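Putative metal-dependent hydrolase (Bacillus subtilis, PDB 6KNS) is a metallo-beta-lactamase fold protein that binds zinc and calcium and is probably a hydrolase, perhaps related in activity to tRNA 3'-processing endoribonucleases. Local coordinates at residues S47-F50 with G51-A55; S162-D166 with S167-F171. All blocks are in the same frame, centred on the assembly; numbering follows the deposited sequence.

Contact 1 of 2, residues S47-F50 with G51-A55; sequences SKLF and GYVPA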
ATOM      1  N   SER A  47      -3.643  -5.271   3.236  1.00 20.31           N
ATOM      2  CA  SER A  47      -4.918  -5.733   2.734  1.00 19.53           C
ATOM      3  C   SER A  47      -4.990  -7.269   2.651  1.00 20.55           C
ATOM      4  O   SER A  47      -5.979  -7.902   3.075  1.00 21.13           O
ATOM      5  CB  SER A  47      -5.185  -5.138   1.369  1.00 19.44           C
ATOM      6  OG  SER A  47      -6.453  -5.519   0.853  1.00 18.12           O
ATOM      7  N   LYS A  48      -3.959  -7.867   2.099  1.00 19.91           N
ATOM      8  CA  LYS A  48      -3.920  -9.317   1.935  1.00 20.33           C
ATOM      9  C   LYS A  48      -3.636 -10.022   3.263  1.00 19.98           C
ATOM     10  O   LYS A  48      -4.256 -11.042   3.557  1.00 20.50           O
ATOM     11  CB  LYS A  48      -2.907  -9.706   0.858  1.00 19.94           C
ATOM     12  CG  LYS A  48      -3.362  -9.205  -0.514  1.00 22.84           C
ATOM     13  CD  LYS A  48      -2.893 -10.074  -1.642  1.00 23.80           C
ATOM     14  CE  LYS A  48      -3.293  -9.490  -3.010  1.00 23.86           C
ATOM     15  NZ  LYS A  48      -4.680  -9.779  -3.403  1.00 19.31           N
ATOM     16  N   LEU A  49      -2.728  -9.465   4.057  1.00 19.31           N
ATOM     17  CA  LEU A  49      -2.410 -10.006   5.367  1.00 20.01           C
ATOM     18  C   LEU A  49      -3.626 -10.218   6.282  1.00 21.61           C
ATOM     19  O   LEU A  49      -3.758 -11.283   6.916  1.00 21.38           O
ATOM     20  CB  LEU A  49      -1.390  -9.150   6.091  1.00 19.50           C
ATOM     21  CG  LEU A  49      -0.995  -9.636   7.515  1.00 19.07           C
ATOM     22  CD1 LEU A  49      -0.333 -11.020   7.461  1.00 17.30           C
ATOM     23  CD2 LEU A  49      -0.102  -8.637   8.201  1.00 14.14           C
ATOM     24  N   PHE A  50      -4.522  -9.229   6.334  1.00 22.59           N
ATOM     25  CA  PHE A  50      -5.656  -9.286   7.273  1.00 23.43           C
ATOM     26  C   PHE A  50      -6.663 -10.369   6.958  1.00 24.33           C
ATOM     27  O   PHE A  50      -7.565 -10.620   7.736  1.00 25.14           O
ATOM     28  CB  PHE A  50      -6.355  -7.935   7.346  1.00 22.75           C
ATOM     29  CG  PHE A  50      -5.500  -6.842   7.935  1.00 23.15           C
ATOM     30  CD1 PHE A  50      -4.429  -7.141   8.766  1.00 22.59           C
ATOM     31  CD2 PHE A  50      -5.812  -5.518   7.721  1.00 23.96           C
ATOM     32  CE1 PHE A  50      -3.678  -6.186   9.338  1.00 22.47           C
ATOM     33  CE2 PHE A  50      -5.033  -4.515   8.298  1.00 23.00           C
ATOM     34  CZ  PHE A  50      -3.983  -4.849   9.121  1.00 23.76           C
ATOM     35  N   GLY A  51      -6.530 -10.977   5.793  1.00 24.42           N
ATOM     36  CA  GLY A  51      -7.335 -12.116   5.455  1.00 25.38           C
ATOM     37  C   GLY A  51      -6.815 -13.373   6.121  1.00 25.76           C
ATOM     38  O   GLY A  51      -7.558 -14.345   6.195  1.00 26.13           O
ATOM     39  N   TYR A  52      -5.549 -13.353   6.586  1.00 25.22           N
ATOM     40  CA  TYR A  52      -4.955 -14.456   7.342  1.00 25.45           C
ATOM     41  C   TYR A  52      -4.854 -14.147   8.835  1.00 26.35           C
ATOM     42  O   TYR A  52      -5.045 -15.017   9.651  1.00 27.24           O
ATOM     43  CB  TYR A  52      -3.584 -14.811   6.782  1.00 24.37           C
ATOM     44  CG  TYR A  52      -3.609 -15.140   5.305  1.00 24.37           C
ATOM     45  CD1 TYR A  52      -3.812 -16.447   4.860  1.00 27.08           C
ATOM     46  CD2 TYR A  52      -3.423 -14.158   4.354  1.00 24.16           C
ATOM     47  CE1 TYR A  52      -3.840 -16.762   3.485  1.00 28.25           C
ATOM     48  CE2 TYR A  52      -3.455 -14.449   2.981  1.00 26.14           C
ATOM     49  CZ  TYR A  52      -3.660 -15.753   2.554  1.00 29.00           C
ATOM     50  OH  TYR A  52      -3.679 -16.041   1.204  1.00 31.16           O
ATOM     51  N   VAL A  53      -4.558 -12.907   9.199  1.00 26.81           N
ATOM     52  CA  VAL A  53      -4.258 -12.565  10.596  1.00 27.54           C
ATOM     53  C   VAL A  53      -4.618 -11.101  10.850  1.00 27.21           C
ATOM     54  O   VAL A  53      -4.251 -10.222  10.062  1.00 25.80           O
ATOM     55  CB  VAL A  53      -2.775 -12.864  10.966  1.00 27.78           C
ATOM     56  CG1 VAL A  53      -1.880 -12.256   9.958  1.00 28.45           C
ATOM     57  CG2 VAL A  53      -2.406 -12.336  12.375  1.00 28.72           C
ATOM     58  N   PRO A  54      -5.408 -10.847  11.916  1.00 28.05           N
ATOM     59  CA  PRO A  54      -5.799  -9.471  12.200  1.00 29.30           C
ATOM     60  C   PRO A  54      -4.634  -8.737  12.804  1.00 29.32           C
ATOM     61  O   PRO A  54      -3.738  -9.377  13.426  1.00 30.62           O
ATOM     62  CB  PRO A  54      -6.978  -9.608  13.166  1.00 30.13           C
ATOM     63  CG  PRO A  54      -6.788 -10.959  13.820  1.00 30.77           C
ATOM     64  CD  PRO A  54      -5.987 -11.811  12.860  1.00 29.33           C
ATOM     65  N   ALA A  55      -4.626  -7.421  12.603  1.00 29.05           N
ATOM     66  CA  ALA A  55      -3.545  -6.552  13.060  1.00 28.67           C
ATOM     67  C   ALA A  55      -3.153  -6.777  14.513  1.00 29.72           C
ATOM     68  O   ALA A  55      -1.966  -6.871  14.840  1.00 29.28           O
ATOM     69  CB  ALA A  55      -3.919  -5.116  12.849  1.00 28.96           C
TER
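Phe50 lies against Val53 and Ala55 where the chain leaves helix 45-49, and its side chain can be followed outward atom by atom. Phe50 CB, next to the backbone, makes no more than the covalently fixed approach to Gly51 N. CG stands anti to the carbonyl carbon, beside the backbone N, which carries the ring back along the path of residues 53-55. Phe50 CD1 then comes 3.3 Å from Val53 O, an approach at the ring edge, near its plane. The same oxygen receives a CA-H...O contact from Phe50, nearly straight at 173° at the hydrogen. Farther out, Phe50 CE1 and CZ meet the methyl of Ala55, CE1 3.7 Å from Ala55 CB. Pro19 of the second subunit also packs on Phe50.

Backbone bonds set this course. Leu49 O accepts two of them, from Tyr52 N at 2.8 Å and from Val53 N at 2.9 Å; the Val53 donor lies in the carbonyl plane, whereas that of Tyr52 stands 46° above it. Gly51 N closes a longer bond to Lys48 O at 3.2 Å. The edge of the Tyr52 ring borders that carbonyl, its CD2 3.3 Å from Lys48 O. Leu49 and Val53 both touch Leu29 of strand 27-32.

Bonds three and four residues back, with Val53 already in an extended conformation, mark a helix C-terminus that unwinds into a loop. In this metallo-beta-lactamase fold the loop leads toward strand 60-62, past the calcium-binding residues Lys57 and Asp59.

Contact 2 of 2, residues S162-D166 with S167-F171; sequences SSYQD and SFIPF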
ATOM      1  N   SER A 162      18.922  -8.728  -3.787  1.00 22.07           N
ATOM      2  CA  SER A 162      20.377  -8.720  -3.993  1.00 22.74           C
ATOM      3  C   SER A 162      20.735  -9.128  -5.410  1.00 23.30           C
ATOM      4  O   SER A 162      20.007  -9.896  -6.041  1.00 23.42           O
ATOM      5  CB  SER A 162      21.019  -9.714  -3.033  1.00 23.30           C
ATOM      6  OG  SER A 162      22.433  -9.604  -3.015  1.00 22.28           O
ATOM      7  N   SER A 163      21.850  -8.623  -5.914  1.00 24.58           N
ATOM      8  CA  SER A 163      22.537  -9.299  -7.017  1.00 25.75           C
ATOM      9  C   SER A 163      23.394 -10.415  -6.408  1.00 26.32           C
ATOM     10  O   SER A 163      23.553 -10.517  -5.177  1.00 25.57           O
ATOM     11  CB  SER A 163      23.423  -8.332  -7.831  1.00 26.61           C
ATOM     12  OG  SER A 163      24.448  -7.759  -7.033  1.00 28.66           O
ATOM     13  N   TYR A 164      23.946 -11.250  -7.272  1.00 27.01           N
ATOM     14  CA  TYR A 164      24.526 -12.519  -6.832  1.00 27.35           C
ATOM     15  C   TYR A 164      25.784 -12.289  -5.971  1.00 27.86           C
ATOM     16  O   TYR A 164      26.558 -11.384  -6.260  1.00 27.66           O
ATOM     17  CB  TYR A 164      24.851 -13.447  -8.044  1.00 28.19           C
ATOM     18  CG  TYR A 164      25.620 -14.669  -7.572  1.00 29.33           C
ATOM     19  CD1 TYR A 164      24.958 -15.753  -6.997  1.00 29.48           C
ATOM     20  CD2 TYR A 164      26.992 -14.679  -7.585  1.00 30.65           C
ATOM     21  CE1 TYR A 164      25.660 -16.836  -6.504  1.00 30.91           C
ATOM     22  CE2 TYR A 164      27.706 -15.750  -7.087  1.00 33.37           C
ATOM     23  CZ  TYR A 164      27.036 -16.817  -6.538  1.00 32.90           C
ATOM     24  OH  TYR A 164      27.766 -17.870  -6.057  1.00 35.93           O
ATOM     25  N   GLN A 165      25.966 -13.085  -4.912  1.00 27.65           N
ATOM     26  CA  GLN A 165      27.272 -13.156  -4.219  1.00 29.33           C
ATOM     27  C   GLN A 165      27.490 -14.538  -3.623  1.00 30.02           C
ATOM     28  O   GLN A 165      26.530 -15.201  -3.180  1.00 28.43           O
ATOM     29  CB  GLN A 165      27.393 -12.073  -3.121  1.00 29.19           C
ATOM     30  CG  GLN A 165      26.224 -12.067  -2.123  1.00 28.14           C
ATOM     31  CD  GLN A 165      26.365 -11.031  -1.026  1.00 27.70           C
ATOM     32  OE1 GLN A 165      27.337 -10.319  -0.980  1.00 31.07           O
ATOM     33  NE2 GLN A 165      25.368 -10.933  -0.151  1.00 26.76           N
ATOM     34  N   ASP A 166      28.751 -14.969  -3.619  1.00 31.67           N
ATOM     35  CA  ASP A 166      29.131 -16.271  -3.093  1.00 32.76           C
ATOM     36  C   ASP A 166      28.757 -16.406  -1.628  1.00 32.43           C
ATOM     37  O   ASP A 166      28.415 -17.484  -1.162  1.00 33.09           O
ATOM     38  CB  ASP A 166      30.645 -16.504  -3.236  1.00 35.69           C
ATOM     39  CG  ASP A 166      31.072 -16.844  -4.673  1.00 37.71           C
ATOM     40  OD1 ASP A 166      30.220 -17.195  -5.519  1.00 39.98           O
ATOM     41  OD2 ASP A 166      32.282 -16.776  -4.939  1.00 43.45           O
ATOM     42  N   SER A 167      28.817 -15.318  -0.892  1.00 31.30           N
ATOM     43  CA  SER A 167      28.508 -15.371   0.535  1.00 31.80           C
ATOM     44  C   SER A 167      27.073 -15.895   0.837  1.00 30.17           C
ATOM     45  O   SER A 167      26.789 -16.361   1.947  1.00 30.44           O
ATOM     46  CB  SER A 167      28.702 -13.988   1.122  1.00 30.83           C
ATOM     47  OG  SER A 167      27.876 -13.081   0.395  1.00 31.40           O
ATOM     48  N   PHE A 168      26.162 -15.838  -0.130  1.00 29.04           N
ATOM     49  CA  PHE A 168      24.839 -16.418   0.113  1.00 27.85           C
ATOM     50  C   PHE A 168      24.902 -17.943   0.374  1.00 29.16           C
ATOM     51  O   PHE A 168      23.974 -18.503   0.958  1.00 27.40           O
ATOM     52  CB  PHE A 168      23.921 -16.179  -1.082  1.00 27.16           C
ATOM     53  CG  PHE A 168      23.171 -14.865  -1.062  1.00 25.17           C
ATOM     54  CD1 PHE A 168      22.306 -14.569  -0.039  1.00 24.86           C
ATOM     55  CD2 PHE A 168      23.277 -13.976  -2.126  1.00 24.41           C
ATOM     56  CE1 PHE A 168      21.566 -13.376  -0.052  1.00 25.82           C
ATOM     57  CE2 PHE A 168      22.561 -12.797  -2.150  1.00 25.80           C
ATOM     58  CZ  PHE A 168      21.694 -12.493  -1.118  1.00 25.04           C
ATOM     59  N   ILE A 169      25.985 -18.611  -0.054  1.00 30.59           N
ATOM     60  CA  ILE A 169      26.022 -20.069  -0.021  1.00 31.71           C
ATOM     61  C   ILE A 169      26.226 -20.574   1.392  1.00 33.03           C
ATOM     62  O   ILE A 169      25.399 -21.355   1.864  1.00 33.69           O
ATOM     63  CB  ILE A 169      27.024 -20.655  -1.040  1.00 33.21           C
ATOM     64  CG1 ILE A 169      26.450 -20.501  -2.451  1.00 33.24           C
ATOM     65  CG2 ILE A 169      27.342 -22.137  -0.763  1.00 33.31           C
ATOM     66  CD1 ILE A 169      27.478 -20.708  -3.567  1.00 37.66           C
ATOM     67  N   PRO A 170      27.305 -20.139   2.081  1.00 34.37           N
ATOM     68  CA  PRO A 170      27.430 -20.480   3.504  1.00 35.04           C
ATOM     69  C   PRO A 170      26.277 -19.963   4.357  1.00 33.63           C
ATOM     70  O   PRO A 170      25.816 -20.659   5.246  1.00 33.64           O
ATOM     71  CB  PRO A 170      28.730 -19.787   3.934  1.00 36.47           C
ATOM     72  CG  PRO A 170      29.474 -19.498   2.679  1.00 36.60           C
ATOM     73  CD  PRO A 170      28.527 -19.501   1.548  1.00 35.04           C
ATOM     74  N   PHE A 171      25.824 -18.747   4.098  1.00 32.69           N
ATOM     75  CA  PHE A 171      24.679 -18.210   4.824  1.00 31.57           C
ATOM     76  C   PHE A 171      23.435 -19.101   4.772  1.00 30.49           C
ATOM     77  O   PHE A 171      22.758 -19.270   5.779  1.00 29.42           O
ATOM     78  CB  PHE A 171      24.313 -16.828   4.283  1.00 30.68           C
ATOM     79  CG  PHE A 171      23.261 -16.116   5.094  1.00 29.78           C
ATOM     80  CD1 PHE A 171      23.521 -15.733   6.421  1.00 31.49           C
ATOM     81  CD2 PHE A 171      22.029 -15.800   4.527  1.00 28.28           C
ATOM     82  CE1 PHE A 171      22.542 -15.038   7.169  1.00 29.16           C
ATOM     83  CE2 PHE A 171      21.058 -15.113   5.249  1.00 27.53           C
ATOM     84  CZ  PHE A 171      21.309 -14.725   6.561  1.00 28.15           C
TER
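Phe168 meets Ser162 and Gln165 with different parts of its ring. Ser162 comes to the edge, its CB 3.4 Å from Phe168 CZ. Gln165 crosses at about a right angle: its CG lies 3.5 Å from Phe168 CD2, and NE2 stands 3.9 Å above one face, displaced toward the rim, with the amide and ring planes 72° apart. The first torsion of Gln165 (chi1 53°) puts CG between its backbone N and carbonyl carbon, and with the chain extended from there it takes the amide across the Phe168 ring. Hydrogen bonding of NE2 to Lys137 O anchors the amide. Ser162 OG is fixed by donating to Ser163 O at 2.6 Å, on a lone pair, and is also bonded to Ile139 N.

The backbone here forms a type I beta turn from Gln165 to Phe168, closed by Phe168 N to Gln165 O at 3.1 Å. One residue on, Ile169 N reaches Asp166 O at 2.9 Å, and the turn leads on into the short helix 168-171. In the metallo-beta-lactamase fold this piece follows Asp161, the aspartate shared by both zinc ions, and precedes strand 177-181.

Beyond the turn, Tyr164 OH donates to the anti lone pair of Asp166 OD1 over 2.6 Å. The same hydroxyl oxygen approaches Ile169 CD1, where the two side chains run obliquely past one another. Farther out, helix 198-208 supplies Glu200 and Arg203 against Tyr164 and Ile204 against Phe168, which also packs on Leu136 of strand 131-137 and Ala146 of strand 145-150.

How the contacts relate
Contact 1 precedes contact 2 along the chain, and the two lie on opposite sides of its centre, with centres about 32 Å apart and nearest atoms about 22 Å apart. They do not touch, and each belongs to a different half of the fold. Residues 47-55 lie in the connection between strands 35-39 and 60-62 of one mixed sheet; residues 162-171 lie in that between strands 155-158 and 177-181 of the other. Contact 1 borders the second subunit and the calcium site, whereas no other chain of the assembly touches contact 2, which directly follows the zinc ligand Asp161. Thus the pair samples two separate metal-bearing regions of one family domain.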